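Local coordinates for protein dihydrofolate reductase (Enterococcus faecalis, PDB 4M7U) that catalyses the NADPH-dependent reduction of 7,8-dihydrofolate to tetrahydrofolate, a step probably required for glycine, purine and DNA-precursor synthesis, at residues A[84-87]-A[88-92]; A[15-18]-A[19-23]; A[153-156]-A[157-160]. One frame throughout, in Å; residues are numbered along the deposited sequence.

Interaction 1 of 3, residues A[84-87]-A[88-92]; sequences VMHS and VEEIL. With NAP (NADP nicotinamide-adenine-dinucleotide phosphate), chain B.
The backbone leaves edge strand 83-85 and turns through Ser87 straight into helix 88-97, whose first turn is closed by Ile91 N bonding to Ser87 O at 3.1 Å. Ser87 is the N-cap of this helix. The junction forms part of the NADP pocket of the dihydrofolate reductase fold, at its adenine end. The Ser87 hydroxyl sits between its own backbone N and carbonyl carbon (chi1 69°). In that position OG accepts from Glu90 N, 3.1 Å away, and caps the first turn. Glu90 answers with its side chain. Its extended chain reaches back over the junction, and OE1 accepts from His86 N at 2.8 Å. The donor lies 48° out of the carboxylate plane. A capping box would send this bond to the N of the cap residue. Here it goes one residue earlier. A water donates to Glu90 OE2 and also to Val84 O, so both carboxylate oxygens have a partner, which should help to fix the rotation of the group. A negative charge at a helix N terminus is probably favourable. Met85 crosses the same side chain, with CG 3.4 Å from Glu90 OE2. Further out, Met85 SD meets Ile91 CD1 at 3.9 Å. Both Met85 and Ile91 also touch Ile69 of strand 67-71. The His86 ring runs alongside the Glu90 carboxylate, the two planes 32° apart. Its ND1 is tied to Thr72 O. The cofactor adenine lies against the turn itself. His86 O is 3.3 Å from C2A of the cofactor, and Ser87 CA is 3.7 Å from its N1A. Beyond the cap, Val88 CG2 approaches the adenine amino nitrogen N6A to 3.5 Å.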
loop_
_atom_site.group_PDB
_atom_site.type_symbol
_atom_site.label_atom_id
_atom_site.label_comp_id
_atom_site.label_asym_id
_atom_site.label_seq_id
_atom_site.Cartn_x
_atom_site.Cartn_y
_atom_site.Cartn_z
ATOM N N VAL A 84 -14.278 6.526 5.578
ATOM C CA VAL A 84 -14.611 5.114 5.541
ATOM C C VAL A 84 -15.387 4.882 4.272
ATOM O O VAL A 84 -16.320 5.619 3.984
ATOM C CB VAL A 84 -15.507 4.720 6.722
ATOM C CG1 VAL A 84 -15.903 3.264 6.605
ATOM C CG2 VAL A 84 -14.789 4.956 8.043
ATOM N N MET A 85 -15.000 3.883 3.488
ATOM C CA MET A 85 -15.728 3.585 2.255
ATOM C C MET A 85 -16.039 2.098 2.186
ATOM O O MET A 85 -15.480 1.307 2.966
ATOM C CB MET A 85 -14.955 4.069 1.011
ATOM C CG MET A 85 -14.847 5.584 0.898
ATOM S SD MET A 85 -13.986 6.170 -0.589
ATOM C CE MET A 85 -13.724 7.902 -0.125
ATOM N N HIS A 86 -16.916 1.708 1.263
ATOM C CA HIS A 86 -17.499 0.368 1.353
ATOM C C HIS A 86 -17.441 -0.468 0.079
ATOM O O HIS A 86 -18.098 -1.504 -0.014
ATOM C CB HIS A 86 -18.948 0.460 1.837
ATOM C CG HIS A 86 -19.118 1.278 3.076
ATOM N ND1 HIS A 86 -18.888 0.774 4.336
ATOM C CD2 HIS A 86 -19.488 2.571 3.247
ATOM C CE1 HIS A 86 -19.115 1.717 5.233
ATOM N NE2 HIS A 86 -19.479 2.814 4.602
ATOM N N SER A 87 -16.666 -0.026 -0.902
ATOM C CA SER A 87 -16.531 -0.789 -2.131
ATOM C C SER A 87 -15.374 -0.279 -2.962
ATOM O O SER A 87 -14.945 0.875 -2.816
ATOM C CB SER A 87 -17.812 -0.725 -2.959
ATOM O OG SER A 87 -18.009 0.579 -3.466
ATOM N N VAL A 88 -14.882 -1.159 -3.829
ATOM C CA VAL A 88 -13.866 -0.822 -4.810
ATOM C C VAL A 88 -14.344 0.319 -5.684
ATOM O O VAL A 88 -13.596 1.272 -5.926
ATOM C CB VAL A 88 -13.526 -2.033 -5.691
ATOM C CG1 VAL A 88 -12.706 -1.610 -6.903
ATOM C CG2 VAL A 88 -12.767 -3.054 -4.878
ATOM N N GLU A 89 -15.595 0.239 -6.133
ATOM C CA GLU A 89 -16.170 1.279 -6.989
ATOM C C GLU A 89 -16.048 2.640 -6.318
ATOM O O GLU A 89 -15.591 3.602 -6.936
ATOM C CB GLU A 89 -17.634 0.981 -7.343
ATOM C CG GLU A 89 -17.850 -0.322 -8.128
ATOM C CD GLU A 89 -17.650 -1.584 -7.279
ATOM O OE1 GLU A 89 -18.004 -1.571 -6.079
ATOM O OE2 GLU A 89 -17.130 -2.591 -7.806
ATOM N N GLU A 90 -16.419 2.694 -5.039
ATOM C CA GLU A 90 -16.376 3.925 -4.253
ATOM C C GLU A 90 -14.953 4.482 -4.168
ATOM O O GLU A 90 -14.752 5.688 -4.319
ATOM C CB GLU A 90 -16.943 3.671 -2.846
ATOM C CG GLU A 90 -17.613 4.874 -2.186
ATOM C CD GLU A 90 -18.076 4.582 -0.753
ATOM O OE1 GLU A 90 -18.348 3.402 -0.438
ATOM O OE2 GLU A 90 -18.151 5.529 0.070
ATOM N N ILE A 91 -13.972 3.604 -3.936
ATOM C CA ILE A 91 -12.559 3.989 -3.947
ATOM C C ILE A 91 -12.182 4.577 -5.311
ATOM O O ILE A 91 -11.545 5.625 -5.394
ATOM C CB ILE A 91 -11.621 2.785 -3.668
ATOM C CG1 ILE A 91 -11.856 2.205 -2.267
ATOM C CG2 ILE A 91 -10.150 3.190 -3.841
ATOM C CD1 ILE A 91 -11.556 3.170 -1.135
ATOM N N LEU A 92 -12.586 3.907 -6.386
ATOM C CA LEU A 92 -12.229 4.368 -7.734
ATOM C C LEU A 92 -12.854 5.725 -8.090
ATOM O O LEU A 92 -12.256 6.526 -8.820
ATOM C CB LEU A 92 -12.578 3.300 -8.773
ATOM C CG LEU A 92 -11.739 2.025 -8.637
ATOM C CD1 LEU A 92 -12.135 0.979 -9.674
ATOM C CD2 LEU A 92 -10.261 2.365 -8.753
HETATM P PA NAP B . -6.886 -6.279 4.733
HETATM O O1A NAP B . -6.793 -6.352 3.177
HETATM O O2A NAP B . -6.017 -5.176 5.306
HETATM O O5B NAP B . -8.360 -5.953 5.149
HETATM C C5B NAP B . -9.402 -6.801 4.764
HETATM C C4B NAP B . -10.733 -6.169 5.021
HETATM O O4B NAP B . -10.960 -4.853 4.343
HETATM C C3B NAP B . -12.018 -6.955 4.904
HETATM O O3B NAP B . -12.292 -8.005 5.754
HETATM C C2B NAP B . -13.025 -5.877 4.765
HETATM O O2B NAP B . -13.539 -5.273 5.895
HETATM C C1B NAP B . -12.293 -5.058 3.723
HETATM N N9A NAP B . -12.451 -4.873 2.314
HETATM C C8A NAP B . -11.566 -5.270 1.399
HETATM N N7A NAP B . -12.161 -5.068 0.121
HETATM C C5A NAP B . -13.448 -4.565 0.317
HETATM C C6A NAP B . -14.451 -4.198 -0.590
HETATM N N6A NAP B . -14.218 -4.324 -2.005
HETATM N N1A NAP B . -15.604 -3.737 -0.110
HETATM C C2A NAP B . -15.819 -3.611 1.239
HETATM N N3A NAP B . -14.823 -3.976 2.142
HETATM C C4A NAP B . -13.664 -4.442 1.651
HETATM O O3 NAP B . -6.536 -7.665 5.408
HETATM P PN NAP B . -5.608 -8.792 4.785
HETATM O O1N NAP B . -6.331 -9.455 3.570
HETATM O O2N NAP B . -4.263 -8.259 4.341
HETATM O O5D NAP B . -5.362 -9.809 5.973
HETATM C C5D NAP B . -5.407 -9.285 7.278
HETATM C C4D NAP B . -5.841 -10.209 8.402
HETATM O O4D NAP B . -6.262 -11.595 8.087
HETATM C C3D NAP B . -5.048 -10.274 9.707
HETATM O O3D NAP B . -5.584 -9.805 10.827
HETATM C C2D NAP B . -4.511 -11.677 9.761
HETATM O O2D NAP B . -4.109 -12.244 10.953
HETATM C C1D NAP B . -5.385 -12.502 8.839
HETATM N N1N NAP B . -5.059 -13.795 8.289
HETATM C C2N NAP B . -4.807 -15.021 9.028
HETATM C C3N NAP B . -4.593 -16.344 8.283
HETATM C C7N NAP B . -5.016 -17.580 8.992
HETATM O O7N NAP B . -6.043 -17.544 9.658
HETATM N N7N NAP B . -4.061 -18.611 9.236
HETATM C C4N NAP B . -4.283 -16.351 6.765
HETATM C C5N NAP B . -4.281 -14.941 6.115
HETATM C C6N NAP B . -4.528 -13.672 6.952
HETATM P P2B NAP B . -14.791 -5.939 6.574
HETATM O O1X NAP B . -14.426 -7.393 7.017
HETATM O O2X NAP B . -15.142 -5.103 7.843
HETATM O O3X NAP B . -15.927 -5.968 5.578
HETATM O O HOH W 1 -19.193 6.028 2.482
#

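Interaction 2 of 3, residues A[15-18]-A[19-23]; sequences AQDE and QGVIG
Asp17 governs the turn that joins strand 9-17 to strand 21-23, a type I turn from Asp17 to Gly20 followed by a G1 bulge at Gly20 and Val21. By sequence, this is the start of the family's active-site loop, which borders the cofactor site. Two backbone bonds close the turn. Gly20 N donates to Asp17 O at 3.0 Å, and Asp17 N donates to Val21 O at 3.1 Å. A chi1 of 81° folds the Asp17 carboxylate back over the turn. There OD1 accepts from Gln19 N, an Asx turn, and from Val21 N, each 2.8 Å from it. These donors come from opposite faces of the carboxylate plane. The other oxygen, OD2, is met on its syn side by Gln19 NE2 at 2.8 Å. Phe130 supports both groups, its N donating to Asp17 OD2 and its O accepting from Gln19 NE2. Val21 CB also lies 3.3 Å from Asp17 OD1, a carbon-oxygen contact. The carbon-carbon contact is Ile22 CG2 to Gln16 CB, 3.8 Å. Ile22 belongs to the NADP site. The buried Asp17 carboxylate is probably favoured as an anion, since the N-H groups at its oxygens would stabilise the charge.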
loop_
_atom_site.group_PDB
_atom_site.type_symbol
_atom_site.label_atom_id
_atom_site.label_comp_id
_atom_site.label_asym_id
_atom_site.label_seq_id
_atom_site.Cartn_x
_atom_site.Cartn_y
_atom_site.Cartn_z
ATOM N N ALA A 15 6.037 -3.295 1.579
ATOM C CA ALA A 15 7.277 -4.011 1.829
ATOM C C ALA A 15 6.913 -5.465 2.082
ATOM O O ALA A 15 5.897 -5.760 2.728
ATOM C CB ALA A 15 8.006 -3.434 3.028
ATOM N N GLN A 16 7.731 -6.374 1.560
ATOM C CA GLN A 16 7.568 -7.801 1.833
ATOM C C GLN A 16 8.932 -8.465 2.001
ATOM O O GLN A 16 9.954 -7.917 1.542
ATOM C CB GLN A 16 6.811 -8.474 0.684
ATOM C CG GLN A 16 7.602 -8.504 -0.616
ATOM C CD GLN A 16 6.906 -9.273 -1.703
ATOM O OE1 GLN A 16 5.881 -8.833 -2.238
ATOM N NE2 GLN A 16 7.454 -10.438 -2.043
ATOM N N ASP A 17 8.937 -9.649 2.628
ATOM C CA ASP A 17 10.156 -10.448 2.787
ATOM C C ASP A 17 10.302 -11.425 1.611
ATOM O O ASP A 17 9.463 -11.430 0.710
ATOM C CB ASP A 17 10.199 -11.148 4.164
ATOM C CG ASP A 17 9.375 -12.430 4.230
ATOM O OD1 ASP A 17 8.615 -12.754 3.264
ATOM O OD2 ASP A 17 9.478 -13.123 5.284
ATOM N N GLU A 18 11.345 -12.244 1.598
ATOM C CA GLU A 18 11.558 -13.110 0.431
ATOM C C GLU A 18 10.522 -14.253 0.298
ATOM O O GLU A 18 10.472 -14.937 -0.721
ATOM C CB GLU A 18 13.010 -13.622 0.368
ATOM C CG GLU A 18 13.528 -14.183 1.662
ATOM C CD GLU A 18 15.049 -14.391 1.677
ATOM O OE1 GLU A 18 15.765 -13.841 0.795
ATOM O OE2 GLU A 18 15.533 -15.105 2.589
ATOM N N GLN A 19 9.677 -14.438 1.312
ATOM C CA GLN A 19 8.601 -15.421 1.219
ATOM C C GLN A 19 7.315 -14.791 0.704
ATOM O O GLN A 19 6.350 -15.492 0.408
ATOM C CB GLN A 19 8.316 -16.023 2.592
ATOM C CG GLN A 19 9.509 -16.669 3.245
ATOM C CD GLN A 19 9.269 -16.936 4.715
ATOM O OE1 GLN A 19 9.351 -18.080 5.167
ATOM N NE2 GLN A 19 8.961 -15.875 5.473
ATOM N N GLY A 20 7.292 -13.464 0.628
ATOM C CA GLY A 20 6.066 -12.759 0.311
ATOM C C GLY A 20 5.282 -12.361 1.561
ATOM O O GLY A 20 4.155 -11.873 1.458
ATOM N N VAL A 21 5.860 -12.561 2.743
ATOM C CA VAL A 21 5.198 -12.112 3.984
ATOM C C VAL A 21 5.090 -10.587 4.045
ATOM O O VAL A 21 6.096 -9.889 3.847
ATOM C CB VAL A 21 5.947 -12.567 5.275
ATOM C CG1 VAL A 21 5.275 -11.968 6.506
ATOM C CG2 VAL A 21 5.998 -14.100 5.390
ATOM N N ILE A 22 3.887 -10.075 4.340
ATOM C CA ILE A 22 3.668 -8.629 4.527
ATOM C C ILE A 22 3.158 -8.249 5.917
ATOM O O ILE A 22 3.170 -7.074 6.300
ATOM C CB ILE A 22 2.686 -8.037 3.496
ATOM C CG1 ILE A 22 1.329 -8.758 3.557
ATOM C CG2 ILE A 22 3.295 -8.060 2.097
ATOM C CD1 ILE A 22 0.230 -8.091 2.715
ATOM N N GLY A 23 2.707 -9.238 6.673
ATOM C CA GLY A 23 2.220 -8.977 8.013
ATOM C C GLY A 23 2.078 -10.204 8.899
ATOM O O GLY A 23 2.082 -11.351 8.423
#

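Interaction 3 of 3, residues A[153-156]-A[157-160]; sequences VVDE and KNLY
This is a tight surface turn held by polar bonds, in the loop between strand 144-151 and strand 162-169. Asp155 and Asn158 carry most of its bonds. Asp155 OD1 takes three bonds. Asn158 ND2 approaches on the syn side at 2.8 Å, and the oxygen lies close to the plane of the amide. Asn158 N meets OD1 at 2.8 Å, nearly along its C-O axis. Lys157 N comes in above the carboxylate plane, 2.9 Å from OD1, and makes an Asx turn. The Asp155 and Asn158 side chains lie side by side and point the same way, their planes 50° apart. A chi1 of 50° turns the Asp155 carboxylate toward these N-H groups. The backbone adds a bond from Asp155 N to Asn158 O at 3.1 Å. The reverse bond, from Asn158 N to Asp155 O, is weak. Two methyl groups lie against backbone carbonyls: Leu159 CD2 is 3.6 Å from Glu156 O, and Val154 CG1 is 3.3 Å from Tyr160 O. Within the second half, Leu159 CB lies 4.0 Å above the Tyr160 ring, over its centre. Two outside contacts tie the loop to the fold. Asn158 OD1 accepts from Asn34 N in helix 33-43. Tyr160 packs edge-to-face against Phe130, between strands 120-126 and 134-135; two residues after Tyr160, strand 162-169 begins.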
loop_
_atom_site.group_PDB
_atom_site.type_symbol
_atom_site.label_atom_id
_atom_site.label_comp_id
_atom_site.label_asym_id
_atom_site.label_seq_id
_atom_site.Cartn_x
_atom_site.Cartn_y
_atom_site.Cartn_z
ATOM N N VAL A 153 20.488 1.093 1.949
ATOM C CA VAL A 153 21.664 1.135 2.818
ATOM C C VAL A 153 21.407 0.474 4.176
ATOM O O VAL A 153 20.444 0.814 4.866
ATOM C CB VAL A 153 22.123 2.585 3.044
ATOM C CG1 VAL A 153 23.325 2.626 3.982
ATOM C CG2 VAL A 153 22.454 3.236 1.709
ATOM N N VAL A 154 22.262 -0.468 4.565
ATOM C CA VAL A 154 22.150 -1.064 5.887
ATOM C C VAL A 154 23.014 -0.306 6.894
ATOM O O VAL A 154 24.087 0.191 6.557
ATOM C CB VAL A 154 22.534 -2.570 5.899
ATOM C CG1 VAL A 154 21.539 -3.387 5.061
ATOM C CG2 VAL A 154 23.956 -2.766 5.383
ATOM N N ASP A 155 22.523 -0.198 8.124
ATOM C CA ASP A 155 23.292 0.387 9.220
ATOM C C ASP A 155 22.832 -0.219 10.539
ATOM O O ASP A 155 22.162 -1.261 10.542
ATOM C CB ASP A 155 23.205 1.924 9.224
ATOM C CG ASP A 155 21.780 2.446 9.130
ATOM O OD1 ASP A 155 20.851 1.795 9.657
ATOM O OD2 ASP A 155 21.592 3.531 8.530
ATOM N N GLU A 156 23.176 0.407 11.660
ATOM C CA GLU A 156 22.769 -0.150 12.947
ATOM C C GLU A 156 21.241 -0.121 13.134
ATOM O O GLU A 156 20.694 -0.863 13.951
ATOM C CB GLU A 156 23.484 0.553 14.110
ATOM C CG GLU A 156 24.923 0.083 14.356
ATOM C CD GLU A 156 25.974 0.960 13.669
ATOM O OE1 GLU A 156 25.630 1.659 12.684
ATOM O OE2 GLU A 156 27.145 0.952 14.122
ATOM N N LYS A 157 20.556 0.720 12.359
ATOM C CA LYS A 157 19.107 0.855 12.478
ATOM C C LYS A 157 18.367 0.015 11.448
ATOM O O LYS A 157 17.221 -0.365 11.651
ATOM C CB LYS A 157 18.704 2.322 12.346
ATOM C CG LYS A 157 19.281 3.202 13.445
ATOM C CD LYS A 157 19.077 2.535 14.797
ATOM C CE LYS A 157 19.224 3.522 15.949
ATOM N NZ LYS A 157 18.772 2.906 17.238
ATOM N N ASN A 158 19.038 -0.282 10.344
ATOM C CA ASN A 158 18.438 -1.044 9.268
ATOM C C ASN A 158 19.235 -2.323 9.028
ATOM O O ASN A 158 20.290 -2.293 8.386
ATOM C CB ASN A 158 18.383 -0.170 8.016
ATOM C CG ASN A 158 17.579 1.102 8.241
ATOM O OD1 ASN A 158 16.362 1.132 8.032
ATOM N ND2 ASN A 158 18.258 2.160 8.676
ATOM N N LEU A 159 18.720 -3.443 9.533
ATOM C CA LEU A 159 19.516 -4.666 9.699
ATOM C C LEU A 159 19.531 -5.639 8.521
ATOM O O LEU A 159 20.269 -6.625 8.550
ATOM C CB LEU A 159 19.024 -5.442 10.929
ATOM C CG LEU A 159 18.995 -4.746 12.292
ATOM C CD1 LEU A 159 18.481 -5.714 13.358
ATOM C CD2 LEU A 159 20.376 -4.231 12.666
ATOM N N TYR A 160 18.704 -5.398 7.509
ATOM C CA TYR A 160 18.499 -6.396 6.466
ATOM C C TYR A 160 18.817 -5.808 5.108
ATOM O O TYR A 160 18.523 -4.641 4.871
ATOM C CB TYR A 160 17.039 -6.900 6.486
ATOM C CG TYR A 160 16.521 -7.179 7.883
ATOM C CD1 TYR A 160 16.974 -8.274 8.606
ATOM C CD2 TYR A 160 15.603 -6.332 8.486
ATOM C CE1 TYR A 160 16.525 -8.528 9.888
ATOM C CE2 TYR A 160 15.143 -6.576 9.770
ATOM C CZ TYR A 160 15.610 -7.680 10.465
ATOM O OH TYR A 160 15.159 -7.943 11.748
#

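Overall arrangement
The three contacts follow in series along the chain, and none nests in or crosses another. Interaction 2 comes first and closes the turn between strand 9-17, inside the main sheet, and strand 21-23, beside the cofactor. Interaction 1 comes next, where edge strand 83-85 passes into helix 88-97 at the adenine end. Interaction 3 closes the loop between the last two strands, 144-151 and 162-169. Interactions 1 and 3 lie on opposite sides of the chain centre, their own centres about 38 Å apart. Interactions 2 and 3 are about 17 Å apart between centres. They do not touch, but Phe130 meets residues of both.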